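Local coordinates for protein type I modular polyketide synthase (Streptomyces albus subsp. albus, PDB 6IYR) that probably transfers an acyl extender unit from malonyl-type coenzyme A thioesters to the acyl carrier protein during assembly of the polyketide salinomycin, at residues L250-K255 / G324-H329; G256-V261 / I316-A321; E277-A282 / G297-L302. All coordinates share one frame; numbering follows the deposited sequence.

How the contacts relate
Contacts 2 and 3 lie on the sheet of the ferredoxin-like small subdomain, and contact 1 sits beside it, between the loops after helix 235-248 and before helix 331-337. The centres of contacts 2 and 3 are about 9 Å apart, and Val259 packs on Leu299 and Leu302. Contact 1, its centre about 12 Å from that of contact 2, flanks it, 250-255 running straight into 256-261 and 324-329 following 316-321 after Ser322 and His323. A probable hydrogen bond of 2.6 Å from Gly254 N to Asp319 O ties the two. Gly324 CA lies 3.6 Å from Ala280 CB, bringing contact 1 against contact 3. Contact 2 alone reaches the phosphate, through Tyr320; Ser322 and His323 bind it too.

Contact 1 of 3, residues L250-K255 / G324-H329; sequences LALAGK and GPQVEH
Leu252 and Gln326 bring two short loop segments together with their CA atoms 7.4 Å apart, a type II beta turn from Leu252 to Lys255 facing a 3-10 turn that covers residues 325-327. The beta turn is closed by Lys255 N bonding to Leu252 O, and Gly254 takes the positive phi of its third position. Gln326 reads both ends of this turn with one carboxamide. Its CG stands opposite its own carbonyl carbon (chi1 -74°), and from there the chain runs out extended to the turn. NE2 donates to Lys255 O at 3.1 Å with an N-H...O angle of 151°, coming from above the carbonyl plane, 45° out of it, and not along a lone pair. OE1 uses a water instead: the water donates to Gln326 OE1 and to Leu252 O, 2.7 Å from each. Leu252 O therefore accepts from both the water and Lys255 N. One direct and one water-mediated bond fit this assignment of O and N and would restrict the flip of the amide. The apolar half of the contact belongs to Leu252, which has the most surface buried here. Its two methyls lie beside the backbone carbonyl of Gln326, CD2 at 3.7 Å from Gln326 O, while CD1 also meets Val327 CG2 at 4.2 Å. Val327 CB points away from the contact, and the side chain packs on Tyr370 and Leu373 of helix 366-374, so that helix lies behind segment 324-329. The Leu252 and His329 side chains lie alongside each other, pointing opposite ways: Leu252 CD2 touches the edge of the imidazole near its plane, 3.9 Å from His329 CD2. Ala251 CB approaches the same ring obliquely, with His329 NE2 at 4.0 Å.

Contact 2 of 3, residues G256-V261 / I316-A321; sequences GGMVSV and INVDYA. With PO4 (phosphate ion), chain B.
Strand 257-261 and the chain leaving edge strand 313-316 form one margin of the ferredoxin-like small subdomain, and here Met258 meets Ile316 just before the chain turns off toward the phosphate pocket. The bond that carries this pairing runs from Ile316 N to Met258 O, 2.9 Å long with an N-H...O angle of 166°, the donor tilted 25° from the carbonyl plane. Immediately afterwards Asn317 centres an inverse gamma turn, closed by Val318 N on Ile316 O. Packing takes over: the side chains of Met258 and Val318 run at a slant to each other, with Met258 CG 3.7 Å from Val318 CG2. Ile316 CD1 comes to Met258 CB at 4.0 Å. Both Met258 and Ile316 also rest on Val291 of the neighbouring strand. Farther along, the glycines let the backbones close in, the CA atoms of Gly256 and Tyr320 being 4.4 Å apart. Gly256 O lies 2.9 Å from Asp319 C, and Gly256 has no side chain to run into Ala321 CB, which lies 3.8 Å from Gly257 O. The sequence beginning at Tyr320, Tyr-Ala-Ser-His, matches the YASH motif that accompanies methylmalonyl selectivity in related acyltransferases, consistent with a place in the acyl pocket. Tyr320 CB points away from the strand, and with CG between the backbone N and carbonyl carbon (chi1 57°) the hydroxyl reaches the phosphate. This ion, probably from the crystallisation liquor, also has Gln221, Arg245, Ser322 and His323 as partners. Its O1 lies at the edge of the ring, in plane, 2.8 Å from Tyr320 OH.

Contact 3 of 3, residues E277-A282 / G297-L302; sequences ERLALA and GALDEL
Leu279, Arg278 and Ala298 bury the most surface where the start of strand 279-282 lies on helix segment 297-302. The axes of the two segments approach to 9.8 Å at an angle of 73°. Ala298, small enough to fit between them, meets Leu279 and, just before the strand, Arg278. Ala298 CB takes Leu279 CD2 at 3.6 Å. From the other direction it lies 3.7 Å from Arg278 CZ, a methyl stacked on one face of the guanidinium, over its centre. Arg278 reaches this position because its chain bends at the CG-CD bond (chi3 67°), laying the head across the helix. There Arg278 NH2 forms a salt bridge with Glu301 OE1 at 3.1 Å. The carboxylate oxygen is met on its syn side, clearly out of the carboxylate plane, and the two charged planes stand 83° apart. Glu301 OE1 also accepts from Trp275 NE1, its stronger partner, and that second bond probably steadies the carboxylate for the arginine. Leu279 faces the buried side. Its CD2 presses on Leu299 CD1 at 3.4 Å, tighter than a usual carbon-carbon contact, while CD1 meets Leu302 CB at 4.2 Å. Val292, on the adjacent strand, packs against both Leu279 and Leu302, continuing the apolar layer across the sheet. A salt bridge at the exposed end and leucines beneath thus attach helix 296-308 to the sheet, the helix-on-sheet packing of a ferredoxin-like fold, in which two helices cover one face of an antiparallel sheet with strand order 4-1-3-2.

Contact 1 of 3, residues L250-K255 / G324-H329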
loop_
_atom_site.group_PDB
_atom_site.type_symbol
_atom_site.label_atom_id
_atom_site.label_comp_id
_atom_site.label_asym_id
_atom_site.label_seq_id
_atom_site.Cartn_x
_atom_site.Cartn_y
_atom_site.Cartn_z
ATOM N N LEU A 250 -2.009 23.053 5.740
ATOM C CA LEU A 250 -1.813 24.183 4.864
ATOM C C LEU A 250 -0.918 25.238 5.495
ATOM O O LEU A 250 -0.165 25.918 4.790
ATOM C CB LEU A 250 -3.152 24.806 4.563
ATOM C CG LEU A 250 -3.918 24.496 3.286
ATOM C CD1 LEU A 250 -3.246 23.554 2.343
ATOM C CD2 LEU A 250 -5.381 24.194 3.506
ATOM N N ALA A 251 -0.955 25.357 6.815
ATOM C CA ALA A 251 -0.211 26.425 7.483
ATOM C C ALA A 251 1.247 26.082 7.544
ATOM O O ALA A 251 2.036 26.907 7.969
ATOM C CB ALA A 251 -0.738 26.627 8.899
ATOM N N LEU A 252 1.604 24.831 7.267
ATOM C CA LEU A 252 3.013 24.434 7.277
ATOM C C LEU A 252 3.654 24.343 5.910
ATOM O O LEU A 252 4.889 24.199 5.799
ATOM C CB LEU A 252 3.224 23.108 8.004
ATOM C CG LEU A 252 2.888 23.054 9.489
ATOM C CD1 LEU A 252 3.587 21.840 10.077
ATOM C CD2 LEU A 252 3.265 24.315 10.221
ATOM N N ALA A 253 2.842 24.420 4.868
ATOM C CA ALA A 253 3.324 24.163 3.500
ATOM C C ALA A 253 4.268 25.263 3.074
ATOM O O ALA A 253 4.002 26.423 3.330
ATOM C CB ALA A 253 2.161 24.090 2.520
ATOM N N GLY A 254 5.423 24.875 2.551
ATOM C CA GLY A 254 6.419 25.822 2.139
ATOM C C GLY A 254 7.368 26.217 3.259
ATOM O O GLY A 254 8.224 27.049 3.034
ATOM N N LYS A 255 7.231 25.648 4.457
ATOM C CA LYS A 255 8.067 26.056 5.573
ATOM C C LYS A 255 9.041 24.991 5.987
ATOM O O LYS A 255 9.755 25.155 6.960
ATOM C CB LYS A 255 7.227 26.468 6.780
ATOM C CG LYS A 255 6.447 27.750 6.557
ATOM C CD LYS A 255 5.553 28.091 7.750
ATOM C CE LYS A 255 4.420 29.014 7.311
ATOM N NZ LYS A 255 4.186 30.152 8.238
ATOM N N GLY A 324 7.646 16.623 13.492
ATOM C CA GLY A 324 8.598 17.418 14.238
ATOM C C GLY A 324 7.942 18.634 14.852
ATOM O O GLY A 324 6.714 18.787 14.796
ATOM N N PRO A 325 8.761 19.516 15.457
ATOM C CA PRO A 325 8.286 20.665 16.225
ATOM C C PRO A 325 7.441 21.639 15.458
ATOM O O PRO A 325 6.597 22.287 16.059
ATOM C CB PRO A 325 9.593 21.361 16.683
ATOM C CG PRO A 325 10.613 20.262 16.702
ATOM C CD PRO A 325 10.219 19.333 15.577
ATOM N N GLN A 326 7.537 21.698 14.131
ATOM C CA GLN A 326 6.728 22.700 13.456
ATOM C C GLN A 326 5.235 22.448 13.692
ATOM O O GLN A 326 4.408 23.352 13.573
ATOM C CB GLN A 326 7.019 22.764 11.956
ATOM C CG GLN A 326 8.332 23.435 11.629
ATOM C CD GLN A 326 8.515 23.725 10.150
ATOM O OE1 GLN A 326 7.550 24.011 9.420
ATOM N NE2 GLN A 326 9.773 23.690 9.705
ATOM N N VAL A 327 4.887 21.177 13.881
ATOM C CA VAL A 327 3.491 20.761 14.005
ATOM C C VAL A 327 2.815 21.387 15.251
ATOM O O VAL A 327 1.583 21.486 15.339
ATOM C CB VAL A 327 3.461 19.193 14.073
ATOM C CG1 VAL A 327 2.094 18.679 14.420
ATOM C CG2 VAL A 327 3.888 18.626 12.717
ATOM N N GLU A 328 3.617 21.830 16.213
ATOM C CA GLU A 328 3.047 22.442 17.451
ATOM C C GLU A 328 2.201 23.625 17.108
ATOM O O GLU A 328 1.190 23.876 17.732
ATOM C CB GLU A 328 4.157 22.856 18.436
ATOM C CG GLU A 328 4.729 21.633 19.156
ATOM C CD GLU A 328 6.143 21.804 19.729
ATOM O OE1 GLU A 328 6.748 22.899 19.619
ATOM O OE2 GLU A 328 6.663 20.810 20.290
ATOM N N HIS A 329 2.553 24.289 16.023
ATOM C CA HIS A 329 1.826 25.468 15.576
ATOM C C HIS A 329 0.363 25.172 15.185
ATOM O O HIS A 329 -0.472 26.051 15.221
ATOM C CB HIS A 329 2.624 26.063 14.410
ATOM C CG HIS A 329 1.897 27.090 13.608
ATOM N ND1 HIS A 329 1.678 28.373 14.074
ATOM C CD2 HIS A 329 1.607 27.122 12.283
ATOM C CE1 HIS A 329 1.134 29.102 13.112
ATOM N NE2 HIS A 329 1.088 28.365 12.012
HETATM O O HOH W 1 6.662 22.795 7.210
#

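Contact 2 of 3, residues G256-V261 / I316-A321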
loop_
_atom_site.group_PDB
_atom_site.type_symbol
_atom_site.label_atom_id
_atom_site.label_comp_id
_atom_site.label_asym_id
_atom_site.label_seq_id
_atom_site.Cartn_x
_atom_site.Cartn_y
_atom_site.Cartn_z
ATOM N N GLY A 256 9.093 23.898 5.243
ATOM C CA GLY A 256 9.930 22.789 5.639
ATOM C C GLY A 256 10.033 21.749 4.574
ATOM O O GLY A 256 9.557 21.953 3.495
ATOM N N GLY A 257 10.613 20.610 4.905
ATOM C CA GLY A 257 10.765 19.523 3.961
ATOM C C GLY A 257 11.187 18.280 4.696
ATOM O O GLY A 257 11.230 18.261 5.952
ATOM N N MET A 258 11.598 17.285 3.929
ATOM C CA MET A 258 12.072 16.046 4.474
ATOM C C MET A 258 13.151 15.493 3.611
ATOM O O MET A 258 13.153 15.721 2.400
ATOM C CB MET A 258 10.940 15.050 4.526
ATOM C CG MET A 258 9.742 15.570 5.265
ATOM S SD MET A 258 8.575 14.206 5.503
ATOM C CE MET A 258 9.366 13.345 6.840
ATOM N N VAL A 259 14.102 14.813 4.238
ATOM C CA VAL A 259 15.109 14.120 3.498
ATOM C C VAL A 259 15.252 12.688 4.008
ATOM O O VAL A 259 15.191 12.410 5.223
ATOM C CB VAL A 259 16.484 14.855 3.469
ATOM C CG1 VAL A 259 16.336 16.365 3.356
ATOM C CG2 VAL A 259 17.359 14.481 4.627
ATOM N N SER A 260 15.425 11.775 3.062
ATOM C CA SER A 260 15.704 10.377 3.382
ATOM C C SER A 260 17.186 10.229 3.628
ATOM O O SER A 260 18.018 10.833 2.923
ATOM C CB SER A 260 15.306 9.456 2.238
ATOM O OG SER A 260 15.974 9.868 1.066
ATOM N N VAL A 261 17.515 9.452 4.645
ATOM C CA VAL A 261 18.895 9.195 5.016
ATOM C C VAL A 261 19.069 7.715 5.190
ATOM O O VAL A 261 18.331 7.071 5.963
ATOM C CB VAL A 261 19.251 9.867 6.344
ATOM C CG1 VAL A 261 20.734 9.734 6.591
ATOM C CG2 VAL A 261 18.853 11.335 6.314
ATOM N N ILE A 316 13.203 14.721 -0.275
ATOM C CA ILE A 316 11.919 14.162 -0.720
ATOM C C ILE A 316 11.076 15.317 -1.244
ATOM O O ILE A 316 11.180 16.429 -0.725
ATOM C CB ILE A 316 11.164 13.521 0.456
ATOM C CG1 ILE A 316 11.870 12.239 0.895
ATOM C CG2 ILE A 316 9.709 13.246 0.096
ATOM C CD1 ILE A 316 11.452 11.791 2.279
ATOM N N ASN A 317 10.233 15.078 -2.253
ATOM C CA ASN A 317 9.367 16.149 -2.791
ATOM C C ASN A 317 8.118 16.408 -1.951
ATOM O O ASN A 317 7.039 15.888 -2.240
ATOM C CB ASN A 317 8.953 15.881 -4.241
ATOM C CG ASN A 317 8.484 17.144 -4.937
ATOM O OD1 ASN A 317 7.541 17.788 -4.489
ATOM N ND2 ASN A 317 9.241 17.589 -5.921
ATOM N N VAL A 318 8.305 17.122 -0.845
ATOM C CA VAL A 318 7.205 17.625 -0.024
ATOM C C VAL A 318 7.697 18.953 0.462
ATOM O O VAL A 318 8.907 19.168 0.547
ATOM C CB VAL A 318 6.930 16.767 1.226
ATOM C CG1 VAL A 318 6.269 15.457 0.860
ATOM C CG2 VAL A 318 8.215 16.513 2.003
ATOM N N ASP A 319 6.797 19.847 0.841
ATOM C CA ASP A 319 7.276 21.134 1.304
ATOM C C ASP A 319 6.781 21.432 2.700
ATOM O O ASP A 319 6.649 22.601 3.061
ATOM C CB ASP A 319 6.851 22.246 0.340
ATOM C CG ASP A 319 5.349 22.322 0.197
ATOM O OD1 ASP A 319 4.650 21.709 1.047
ATOM O OD2 ASP A 319 4.875 23.092 -0.660
ATOM N N TYR A 320 6.550 20.393 3.500
ATOM C CA TYR A 320 6.232 20.607 4.909
ATOM C C TYR A 320 7.013 19.626 5.712
ATOM O O TYR A 320 7.484 18.619 5.190
ATOM C CB TYR A 320 4.744 20.457 5.198
ATOM C CG TYR A 320 4.172 19.127 4.805
ATOM C CD1 TYR A 320 3.728 18.897 3.503
ATOM C CD2 TYR A 320 4.129 18.063 5.706
ATOM C CE1 TYR A 320 3.352 17.620 3.081
ATOM C CE2 TYR A 320 3.609 16.818 5.327
ATOM C CZ TYR A 320 3.227 16.603 4.006
ATOM O OH TYR A 320 2.811 15.358 3.586
ATOM N N ALA A 321 7.288 20.031 6.941
ATOM C CA ALA A 321 8.008 19.243 7.917
ATOM C C ALA A 321 7.036 18.768 9.019
ATOM O O ALA A 321 6.973 19.330 10.123
ATOM C CB ALA A 321 9.122 20.073 8.525
HETATM P P PO4 B . 2.290 13.027 6.227
HETATM O O1 PO4 B . 2.782 12.829 4.806
HETATM O O2 PO4 B . 1.657 14.370 6.631
HETATM O O3 PO4 B . 1.237 11.939 6.369
HETATM O O4 PO4 B . 3.518 12.892 7.087
#

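Contact 3 of 3, residues E277-A282 / G297-L302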
loop_
_atom_site.group_PDB
_atom_site.type_symbol
_atom_site.label_atom_id
_atom_site.label_comp_id
_atom_site.label_asym_id
_atom_site.label_seq_id
_atom_site.Cartn_x
_atom_site.Cartn_y
_atom_site.Cartn_z
ATOM N N GLU A 277 15.869 21.639 17.518
ATOM C CA GLU A 277 14.520 21.744 16.947
ATOM C C GLU A 277 14.422 22.108 15.458
ATOM O O GLU A 277 13.325 22.214 14.921
ATOM C CB GLU A 277 13.638 22.727 17.699
ATOM C CG GLU A 277 14.200 23.261 18.988
ATOM C CD GLU A 277 14.140 22.240 20.070
ATOM O OE1 GLU A 277 14.537 22.573 21.203
ATOM O OE2 GLU A 277 13.732 21.096 19.760
ATOM N N ARG A 278 15.545 22.347 14.815
ATOM C CA ARG A 278 15.545 22.647 13.399
ATOM C C ARG A 278 15.375 21.384 12.537
ATOM O O ARG A 278 15.130 21.486 11.356
ATOM C CB ARG A 278 16.809 23.403 12.997
ATOM C CG ARG A 278 17.032 24.706 13.733
ATOM C CD ARG A 278 18.272 25.408 13.216
ATOM N NE ARG A 278 18.077 25.844 11.857
ATOM C CZ ARG A 278 18.988 25.781 10.905
ATOM N NH1 ARG A 278 18.686 26.198 9.695
ATOM N NH2 ARG A 278 20.187 25.301 11.160
ATOM N N LEU A 279 15.546 20.215 13.150
ATOM C CA LEU A 279 15.443 18.908 12.500
ATOM C C LEU A 279 14.717 17.963 13.443
ATOM O O LEU A 279 14.612 18.241 14.629
ATOM C CB LEU A 279 16.808 18.295 12.191
ATOM C CG LEU A 279 17.655 18.992 11.138
ATOM C CD1 LEU A 279 18.965 18.261 10.956
ATOM C CD2 LEU A 279 16.918 19.130 9.802
ATOM N N ALA A 280 14.116 16.919 12.897
ATOM C CA ALA A 280 13.457 15.921 13.719
ATOM C C ALA A 280 13.545 14.587 13.001
ATOM O O ALA A 280 13.595 14.516 11.759
ATOM C CB ALA A 280 12.014 16.314 13.983
ATOM N N LEU A 281 13.591 13.516 13.776
ATOM C CA LEU A 281 13.472 12.175 13.211
ATOM C C LEU A 281 12.014 11.874 12.856
ATOM O O LEU A 281 11.155 11.717 13.729
ATOM C CB LEU A 281 14.023 11.130 14.181
ATOM C CG LEU A 281 13.983 9.715 13.564
ATOM C CD1 LEU A 281 14.738 9.612 12.252
ATOM C CD2 LEU A 281 14.557 8.748 14.574
ATOM N N ALA A 282 11.682 11.972 11.580
ATOM C CA ALA A 282 10.276 11.891 11.192
ATOM C C ALA A 282 9.818 10.442 11.015
ATOM O O ALA A 282 8.705 10.088 11.421
ATOM C CB ALA A 282 10.024 12.686 9.941
ATOM N N GLY A 297 16.906 25.081 5.384
ATOM C CA GLY A 297 18.375 25.338 5.453
ATOM C C GLY A 297 19.065 24.245 6.243
ATOM O O GLY A 297 20.158 23.732 5.877
ATOM N N ALA A 298 18.372 23.773 7.268
ATOM C CA ALA A 298 18.935 22.675 8.089
ATOM C C ALA A 298 19.017 21.388 7.308
ATOM O O ALA A 298 19.976 20.618 7.427
ATOM C CB ALA A 298 18.107 22.489 9.345
ATOM N N LEU A 299 18.041 21.172 6.437
ATOM C CA LEU A 299 18.031 19.987 5.621
ATOM C C LEU A 299 19.181 20.025 4.616
ATOM O O LEU A 299 19.746 18.984 4.280
ATOM C CB LEU A 299 16.718 19.899 4.850
ATOM C CG LEU A 299 15.520 19.078 5.305
ATOM C CD1 LEU A 299 15.604 18.501 6.686
ATOM C CD2 LEU A 299 14.216 19.816 5.092
ATOM N N ASP A 300 19.422 21.175 4.003
ATOM C CA ASP A 300 20.590 21.285 3.097
ATOM C C ASP A 300 21.899 20.897 3.816
ATOM O O ASP A 300 22.777 20.267 3.231
ATOM C CB ASP A 300 20.735 22.722 2.540
ATOM C CG ASP A 300 19.642 23.094 1.530
ATOM O OD1 ASP A 300 19.088 22.189 0.892
ATOM O OD2 ASP A 300 19.280 24.276 1.444
ATOM N N GLU A 301 22.104 21.412 5.022
ATOM C CA GLU A 301 23.359 21.132 5.718
ATOM C C GLU A 301 23.421 19.717 6.268
ATOM O O GLU A 301 24.468 19.084 6.222
ATOM C CB GLU A 301 23.659 22.157 6.805
ATOM C CG GLU A 301 22.432 22.818 7.343
ATOM C CD GLU A 301 22.693 24.129 8.050
ATOM O OE1 GLU A 301 22.340 24.177 9.240
ATOM O OE2 GLU A 301 23.053 25.139 7.399
ATOM N N LEU A 302 22.257 19.135 6.542
ATOM C CA LEU A 302 22.216 17.692 6.863
ATOM C C LEU A 302 22.681 16.820 5.696
ATOM O O LEU A 302 23.543 15.934 5.852
ATOM C CB LEU A 302 20.782 17.275 7.281
ATOM C CG LEU A 302 20.652 15.748 7.462
ATOM C CD1 LEU A 302 21.493 15.343 8.648
ATOM C CD2 LEU A 302 19.199 15.374 7.687
#